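Local coordinates for protein putative Phosphate (Eubacterium rectale, PDB 3DAO) that is probably a phosphatase of the haloacid dehalogenase-like hydrolase family, its natural substrate not established, at residues A[112-117]-A[183-188]. Sequence-based numbering, arbitrary orientation. Where two conformers were deposited one is given.
Sequences RMVRDE and PVFIPA
Where M113, in the last turns of helix 104-117, faces F185, in the first turn of helix 185-189, the two backbones come within 7.5 Å of each other, CA to CA. The pair illustrates how a long, unbranched side chain can join two helices lying side by side on one sheet. M113, a selenomethionine here, reaches straight out across the gap, with CG anti to its own backbone N (chi1 173°), and the chain stays extended as far as SE; the bend at chi3 (-68°) sets CE beside A188 CB, at 3.8 Å. SE rests 3.8 Å from F185 CD2, and 5.0 Å from the ring centroid at 61° off the normal, an oblique Met-aromatic contact. CG1 of V184, the N-cap residue, lies 4.0 Å from M113 SE. The F185 ring extends back toward the first helix, where V114 CG2 approaches F185 CE2 at 3.6 Å, also obliquely. V114 and F185 both pack on F169 and V171 of strand 168-172, and the ring of W189 meets that of F185. That strand belongs to a six-stranded sheet separate from the eight-stranded one, consistent with the cap domain of a haloacid dehalogenase-type hydrolase. No hydrogen bond or salt bridge joins the two segments. Between them cohesion therefore comes from dispersion and apolar burial.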
# COMPACT_ATOMS: atom_id res chain seq x y z
N ARG A 112 -10.99 -11.54 18.51
CA ARG A 112 -11.85 -12.45 19.31
C ARG A 112 -12.70 -13.33 18.47
O ARG A 112 -12.84 -14.54 18.75
CB ARG A 112 -12.73 -11.65 20.28
CG ARG A 112 -11.89 -10.96 21.29
CD ARG A 112 -12.70 -10.10 22.24
NE ARG A 112 -11.80 -9.43 23.17
CZ ARG A 112 -11.65 -8.11 23.21
NH1 ARG A 112 -12.43 -7.32 22.49
NH2 ARG A 112 -10.80 -7.59 24.04
N MSE A 113 -13.19 -12.77 17.37
CA MSE A 113 -14.04 -13.53 16.46
C MSE A 113 -13.26 -14.62 15.74
O MSE A 113 -13.73 -15.76 15.60
CB MSE A 113 -14.77 -12.65 15.47
CG MSE A 113 -15.53 -13.45 14.42
SE MSE A 113 -16.62 -12.35 13.25
CE MSE A 113 -17.98 -11.70 14.50
N VAL A 114 -12.05 -14.29 15.27
CA VAL A 114 -11.27 -15.30 14.54
C VAL A 114 -10.89 -16.43 15.50
O VAL A 114 -11.04 -17.60 15.20
CB VAL A 114 -10.06 -14.69 13.84
CG1 VAL A 114 -9.21 -15.82 13.15
CG2 VAL A 114 -10.54 -13.64 12.81
N ARG A 115 -10.51 -16.03 16.70
CA ARG A 115 -10.08 -16.97 17.73
C ARG A 115 -11.18 -17.94 18.09
O ARG A 115 -10.99 -19.15 18.13
CB ARG A 115 -9.64 -16.18 18.96
CG ARG A 115 -9.13 -17.01 20.10
CD ARG A 115 -9.04 -16.14 21.37
NE ARG A 115 -10.39 -15.69 21.71
CZ ARG A 115 -10.71 -14.66 22.49
NH1 ARG A 115 -9.78 -13.93 23.02
NH2 ARG A 115 -11.99 -14.33 22.68
N ASP A 116 -12.38 -17.39 18.29
CA ASP A 116 -13.50 -18.18 18.78
C ASP A 116 -14.34 -18.87 17.74
O ASP A 116 -14.88 -19.95 18.00
CB ASP A 116 -14.43 -17.29 19.63
CG ASP A 116 -13.75 -16.76 20.90
OD1 ASP A 116 -12.76 -17.40 21.36
OD2 ASP A 116 -14.22 -15.73 21.44
N GLU A 117 -14.48 -18.22 16.59
CA GLU A 117 -15.34 -18.72 15.51
C GLU A 117 -14.66 -19.19 14.24
O GLU A 117 -15.29 -19.84 13.41
CB GLU A 117 -16.41 -17.68 15.16
CG GLU A 117 -17.16 -17.19 16.38
CD GLU A 117 -18.40 -16.42 16.00
OE1 GLU A 117 -19.26 -17.00 15.31
OE2 GLU A 117 -18.49 -15.25 16.40
N PRO A 183 -19.10 -16.83 5.81
CA PRO A 183 -20.40 -17.00 6.48
C PRO A 183 -20.73 -16.00 7.56
O PRO A 183 -21.90 -15.63 7.72
CB PRO A 183 -20.29 -18.38 7.10
CG PRO A 183 -19.33 -19.08 6.24
CD PRO A 183 -18.33 -18.08 5.80
N VAL A 184 -19.71 -15.56 8.29
CA VAL A 184 -19.89 -14.59 9.41
C VAL A 184 -18.91 -13.41 9.44
O VAL A 184 -19.29 -12.26 9.58
CB VAL A 184 -19.81 -15.30 10.78
CG1 VAL A 184 -19.91 -14.30 11.93
CG2 VAL A 184 -20.90 -16.42 10.91
N PHE A 185 -17.62 -13.70 9.34
CA PHE A 185 -16.61 -12.65 9.50
C PHE A 185 -16.75 -11.46 8.54
O PHE A 185 -16.80 -10.30 8.97
CB PHE A 185 -15.19 -13.21 9.37
CG PHE A 185 -14.12 -12.21 9.66
CD1 PHE A 185 -13.61 -11.41 8.65
CD2 PHE A 185 -13.59 -12.07 10.91
CE1 PHE A 185 -12.62 -10.48 8.89
CE2 PHE A 185 -12.60 -11.12 11.16
CZ PHE A 185 -12.13 -10.33 10.15
N ILE A 186 -16.85 -11.78 7.25
CA ILE A 186 -16.97 -10.75 6.23
C ILE A 186 -18.25 -9.92 6.43
O ILE A 186 -18.19 -8.68 6.52
CB ILE A 186 -16.80 -11.33 4.80
CG1 ILE A 186 -15.35 -11.84 4.64
CG2 ILE A 186 -17.13 -10.29 3.74
CD1 ILE A 186 -15.02 -12.53 3.31
N PRO A 187 -19.42 -10.57 6.55
CA PRO A 187 -20.56 -9.66 6.76
C PRO A 187 -20.58 -8.94 8.10
O PRO A 187 -21.19 -7.87 8.23
CB PRO A 187 -21.77 -10.56 6.59
CG PRO A 187 -21.28 -11.97 6.79
CD PRO A 187 -19.86 -11.94 6.25
N ALA A 188 -19.93 -9.51 9.10
CA ALA A 188 -19.90 -8.88 10.40
C ALA A 188 -19.03 -7.64 10.44
O ALA A 188 -19.22 -6.81 11.30
CB ALA A 188 -19.47 -9.87 11.50